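Local coordinates for CBS domain protein (Sulfolobus tokodaii, PDB 2EF7), which is of unknown function but, as a protein built from a pair of CBS domains, may bind adenosine-type ligands and serve as a regulatory module, at residues A[89-101]-A[110-122]. Residues are numbered along the deposited sequence; the frame is centred on the assembly and turned at random.
Sequences ALALMRQFNIRHL and LKGIISIRDITRA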
loop_
_atom_site.group_PDB
_atom_site.type_symbol
_atom_site.label_atom_id
_atom_site.label_comp_id
_atom_site.label_asym_id
_atom_site.label_seq_id
_atom_site.Cartn_x
_atom_site.Cartn_y
_atom_site.Cartn_z
ATOM N N ALA A 89 9.796 15.942 8.056
ATOM C CA ALA A 89 9.973 14.586 8.558
ATOM C C ALA A 89 10.528 13.729 7.412
ATOM O O ALA A 89 11.402 12.885 7.616
ATOM C CB ALA A 89 8.636 14.025 9.040
ATOM N N LEU A 90 10.021 13.966 6.205
ATOM C CA LEU A 90 10.465 13.234 5.025
ATOM C C LEU A 90 11.952 13.454 4.760
ATOM O O LEU A 90 12.696 12.512 4.477
ATOM C CB LEU A 90 9.681 13.684 3.798
ATOM C CG LEU A 90 10.053 12.954 2.507
ATOM C CD1 LEU A 90 9.836 11.459 2.663
ATOM C CD2 LEU A 90 9.206 13.499 1.371
ATOM N N ALA A 91 12.385 14.702 4.838
ATOM C CA ALA A 91 13.782 15.005 4.586
ATOM C C ALA A 91 14.679 14.311 5.602
ATOM O O ALA A 91 15.767 13.854 5.257
ATOM C CB ALA A 91 14.008 16.502 4.615
ATOM N N LEU A 92 14.216 14.214 6.850
ATOM C CA LEU A 92 15.007 13.581 7.898
ATOM C C LEU A 92 15.069 12.069 7.688
ATOM O O LEU A 92 16.109 11.451 7.895
ATOM C CB LEU A 92 14.421 13.906 9.280
ATOM C CG LEU A 92 15.428 14.021 10.426
ATOM C CD1 LEU A 92 16.464 15.074 10.075
ATOM C CD2 LEU A 92 14.723 14.398 11.715
HETATM N N MSE A 93 13.955 11.477 7.275
HETATM C CA MSE A 93 13.914 10.044 7.018
HETATM C C MSE A 93 14.890 9.671 5.891
HETATM O O MSE A 93 15.676 8.725 6.029
HETATM C CB MSE A 93 12.490 9.619 6.647
HETATM C CG MSE A 93 11.533 9.579 7.828
HETATM SE SE MSE A 93 9.694 9.324 7.299
HETATM C CE MSE A 93 8.839 10.209 8.786
ATOM N N ARG A 94 14.841 10.412 4.785
ATOM C CA ARG A 94 15.731 10.153 3.651
ATOM C C ARG A 94 17.181 10.284 4.094
ATOM O O ARG A 94 18.003 9.404 3.843
ATOM C CB ARG A 94 15.467 11.142 2.509
ATOM C CG ARG A 94 14.102 10.992 1.842
ATOM C CD ARG A 94 13.869 12.041 0.748
ATOM N NE ARG A 94 14.791 11.900 -0.378
ATOM C CZ ARG A 94 14.724 12.619 -1.496
ATOM N NH1 ARG A 94 15.607 12.424 -2.471
ATOM N NH2 ARG A 94 13.773 13.532 -1.642
ATOM N N GLN A 95 17.487 11.388 4.768
ATOM C CA GLN A 95 18.842 11.644 5.246
ATOM C C GLN A 95 19.427 10.496 6.058
ATOM O O GLN A 95 20.599 10.172 5.909
ATOM C CB GLN A 95 18.884 12.920 6.101
ATOM C CG GLN A 95 20.295 13.320 6.507
ATOM C CD GLN A 95 20.362 14.689 7.162
ATOM O OE1 GLN A 95 19.739 15.642 6.694
ATOM N NE2 GLN A 95 21.136 14.797 8.236
ATOM N N PHE A 96 18.608 9.887 6.911
ATOM C CA PHE A 96 19.062 8.799 7.769
ATOM C C PHE A 96 18.590 7.420 7.332
ATOM O O PHE A 96 18.730 6.443 8.068
ATOM C CB PHE A 96 18.619 9.077 9.201
ATOM C CG PHE A 96 19.357 10.214 9.837
ATOM C CD1 PHE A 96 20.621 10.017 10.386
ATOM C CD2 PHE A 96 18.823 11.494 9.830
ATOM C CE1 PHE A 96 21.342 11.078 10.914
ATOM C CE2 PHE A 96 19.538 12.564 10.357
ATOM C CZ PHE A 96 20.799 12.358 10.899
ATOM N N ASN A 97 18.026 7.354 6.132
ATOM C CA ASN A 97 17.535 6.102 5.565
ATOM C C ASN A 97 16.711 5.288 6.561
ATOM O O ASN A 97 16.981 4.107 6.778
ATOM C CB ASN A 97 18.720 5.271 5.049
ATOM C CG ASN A 97 18.318 4.282 3.962
ATOM O OD1 ASN A 97 17.700 4.656 2.959
ATOM N ND2 ASN A 97 18.676 3.014 4.149
ATOM N N ILE A 98 15.711 5.924 7.170
ATOM C CA ILE A 98 14.839 5.247 8.127
ATOM C C ILE A 98 13.358 5.501 7.833
ATOM O O ILE A 98 12.986 6.561 7.331
ATOM C CB ILE A 98 15.166 5.658 9.582
ATOM C CG1 ILE A 98 15.168 7.184 9.711
ATOM C CG2 ILE A 98 16.515 5.073 9.996
ATOM C CD1 ILE A 98 15.527 7.671 11.105
ATOM N N ARG A 99 12.526 4.515 8.163
ATOM C CA ARG A 99 11.087 4.547 7.917
ATOM C C ARG A 99 10.218 5.094 9.040
ATOM O O ARG A 99 9.049 5.389 8.820
ATOM C CB ARG A 99 10.605 3.136 7.560
ATOM C CG ARG A 99 11.308 2.565 6.338
ATOM C CD ARG A 99 11.037 1.084 6.110
ATOM N NE ARG A 99 11.883 0.577 5.031
ATOM C CZ ARG A 99 11.922 -0.689 4.623
ATOM N NH1 ARG A 99 11.156 -1.601 5.206
ATOM N NH2 ARG A 99 12.734 -1.042 3.631
ATOM N N HIS A 100 10.770 5.223 10.239
ATOM C CA HIS A 100 9.995 5.729 11.367
ATOM C C HIS A 100 10.793 6.758 12.153
ATOM O O HIS A 100 12.026 6.691 12.213
ATOM C CB HIS A 100 9.589 4.590 12.313
ATOM C CG HIS A 100 8.856 3.472 11.641
ATOM N ND1 HIS A 100 9.503 2.451 10.978
ATOM C CD2 HIS A 100 7.531 3.234 11.499
ATOM C CE1 HIS A 100 8.606 1.633 10.456
ATOM N NE2 HIS A 100 7.402 2.086 10.757
ATOM N N LEU A 101 10.088 7.708 12.756
ATOM C CA LEU A 101 10.732 8.751 13.540
ATOM C C LEU A 101 9.964 9.100 14.799
ATOM O O LEU A 101 8.768 9.360 14.744
ATOM C CB LEU A 101 10.873 10.037 12.720
ATOM C CG LEU A 101 12.050 10.225 11.776
ATOM C CD1 LEU A 101 11.891 11.550 11.047
ATOM C CD2 LEU A 101 13.339 10.200 12.571
ATOM N N LEU A 110 8.567 12.896 24.264
ATOM C CA LEU A 110 7.909 11.991 23.326
ATOM C C LEU A 110 6.404 12.259 23.219
ATOM O O LEU A 110 5.715 12.372 24.236
ATOM C CB LEU A 110 8.153 10.542 23.759
ATOM C CG LEU A 110 7.626 9.404 22.884
ATOM C CD1 LEU A 110 8.246 9.463 21.479
ATOM C CD2 LEU A 110 7.971 8.083 23.562
ATOM N N LYS A 111 5.909 12.370 21.985
ATOM C CA LYS A 111 4.485 12.622 21.730
ATOM C C LYS A 111 3.874 11.601 20.777
ATOM O O LYS A 111 2.666 11.376 20.795
ATOM C CB LYS A 111 4.281 14.030 21.146
ATOM C CG LYS A 111 4.497 15.172 22.135
ATOM C CD LYS A 111 3.374 15.213 23.158
ATOM C CE LYS A 111 3.706 16.132 24.315
ATOM N NZ LYS A 111 2.611 16.149 25.324
ATOM N N GLY A 112 4.701 10.997 19.931
ATOM C CA GLY A 112 4.201 10.014 18.988
ATOM C C GLY A 112 5.274 9.463 18.066
ATOM O O GLY A 112 6.471 9.672 18.292
ATOM N N ILE A 113 4.830 8.764 17.024
ATOM C CA ILE A 113 5.700 8.155 16.022
ATOM C C ILE A 113 5.098 8.431 14.648
ATOM O O ILE A 113 3.897 8.245 14.461
ATOM C CB ILE A 113 5.775 6.610 16.199
ATOM C CG1 ILE A 113 6.483 6.265 17.502
ATOM C CG2 ILE A 113 6.495 5.974 15.014
ATOM C CD1 ILE A 113 7.891 6.792 17.576
ATOM N N ILE A 114 5.930 8.878 13.705
ATOM C CA ILE A 114 5.489 9.171 12.338
ATOM C C ILE A 114 6.264 8.260 11.389
ATOM O O ILE A 114 7.472 8.094 11.536
ATOM C CB ILE A 114 5.750 10.669 11.944
ATOM C CG1 ILE A 114 5.180 10.960 10.554
ATOM C CG2 ILE A 114 7.235 10.982 11.932
ATOM C CD1 ILE A 114 3.837 11.624 10.576
ATOM N N SER A 115 5.575 7.666 10.420
ATOM C CA SER A 115 6.234 6.762 9.483
ATOM C C SER A 115 6.118 7.247 8.046
ATOM O O SER A 115 5.282 8.089 7.722
ATOM C CB SER A 115 5.625 5.364 9.579
ATOM O OG SER A 115 4.359 5.337 8.944
ATOM N N ILE A 116 6.959 6.689 7.187
ATOM C CA ILE A 116 6.966 7.049 5.782
ATOM C C ILE A 116 5.579 6.852 5.165
ATOM O O ILE A 116 5.194 7.580 4.250
ATOM C CB ILE A 116 8.009 6.209 5.007
ATOM C CG1 ILE A 116 8.136 6.736 3.578
ATOM C CG2 ILE A 116 7.623 4.735 5.033
ATOM C CD1 ILE A 116 8.673 8.151 3.506
ATOM N N ARG A 117 4.825 5.876 5.662
ATOM C CA ARG A 117 3.484 5.638 5.135
ATOM C C ARG A 117 2.551 6.763 5.549
ATOM O O ARG A 117 1.606 7.094 4.823
ATOM C CB ARG A 117 2.917 4.303 5.626
ATOM C CG ARG A 117 3.670 3.075 5.136
ATOM C CD ARG A 117 3.927 3.127 3.634
ATOM N NE ARG A 117 4.506 1.879 3.139
ATOM C CZ ARG A 117 5.202 1.765 2.010
ATOM N NH1 ARG A 117 5.420 2.831 1.250
ATOM N NH2 ARG A 117 5.678 0.584 1.640
ATOM N N ASP A 118 2.802 7.341 6.726
ATOM C CA ASP A 118 1.976 8.447 7.200
ATOM C C ASP A 118 2.193 9.627 6.254
ATOM O O ASP A 118 1.267 10.384 5.968
ATOM C CB ASP A 118 2.366 8.870 8.619
ATOM C CG ASP A 118 1.970 7.851 9.666
ATOM O OD1 ASP A 118 0.808 7.382 9.638
ATOM O OD2 ASP A 118 2.816 7.530 10.529
ATOM N N ILE A 119 3.428 9.767 5.775
ATOM C CA ILE A 119 3.786 10.852 4.869
ATOM C C ILE A 119 3.075 10.764 3.518
ATOM O O ILE A 119 2.523 11.752 3.039
ATOM C CB ILE A 119 5.313 10.904 4.660
ATOM C CG1 ILE A 119 5.991 11.202 6.006
ATOM C CG2 ILE A 119 5.669 11.967 3.621
ATOM C CD1 ILE A 119 7.492 11.325 5.939
ATOM N N THR A 120 3.079 9.587 2.906
ATOM C CA THR A 120 2.402 9.425 1.619
ATOM C C THR A 120 0.890 9.571 1.768
ATOM O O THR A 120 0.214 10.014 0.841
ATOM C CB THR A 120 2.714 8.062 0.978
ATOM O OG1 THR A 120 2.489 7.020 1.933
ATOM C CG2 THR A 120 4.154 8.021 0.502
ATOM N N ARG A 121 0.354 9.193 2.926
ATOM C CA ARG A 121 -1.080 9.334 3.152
ATOM C C ARG A 121 -1.411 10.822 3.212
ATOM O O ARG A 121 -2.445 11.257 2.701
ATOM C CB ARG A 121 -1.506 8.662 4.465
ATOM C CG ARG A 121 -2.980 8.880 4.799
ATOM C CD ARG A 121 -3.466 8.012 5.961
ATOM N NE ARG A 121 -3.175 8.567 7.283
ATOM C CZ ARG A 121 -2.075 8.315 7.984
ATOM N NH1 ARG A 121 -1.143 7.510 7.494
ATOM N NH2 ARG A 121 -1.910 8.864 9.182
ATOM N N ALA A 122 -0.527 11.592 3.847
ATOM C CA ALA A 122 -0.705 13.034 3.962
ATOM C C ALA A 122 -0.638 13.674 2.571
ATOM O O ALA A 122 -1.345 14.647 2.286
ATOM C CB ALA A 122 0.377 13.626 4.863
#
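Met93, deposited as selenomethionine, meets Ile119 tip to tip where helix 89-96 packs over the hairpin and helix 116-122. With CG anti to the carbonyl carbon (chi1 -74°) and the chain extended beyond it, the side chain leaves its helix and brings SE to 3.3 Å from Ile119 CD1. That methyl is pressed tighter than usual against both SE and CE, so the exact closeness is doubtful. Met93 CE also turns to the strand, meeting Ile114 CG2 at 3.6 Å, the two side chains crossing at about a right angle. Leu90, one turn earlier, slants across Ile116, its CD1 3.6 Å from Ile116 CD1, while Ile119 CD1 touches both Leu90 and Met93. Helices 89-96 and 116-122 run at 141° to each other.

Leu101 and Ile114 form an antiparallel hydrogen-bonded pair, Leu101 N giving to Ile114 O at 2.9 Å and Ile114 N to Leu101 O at 3.1 Å; Leu101 CB rests on Ile114 CG2. Ile116 N gives to Arg99 O at 3.0 Å, tying the residue before strand 100-104 to the first turn of helix 116-122. On the sheet face away from Leu101, the His100 ring meets Ser115 CB obliquely, through CD2 at 3.4 Å; its ND1 bonds to Glu132 O of the second subunit. Ser115, the N-cap, forms a capping box with Asp118: Ser115 N gives to Asp118 OD2 at 2.8 Å, and Ser115 OG accepts weakly from Asp118 N. A helix, a beta hairpin and a closing helix packed in this order are characteristic of the CBS domain.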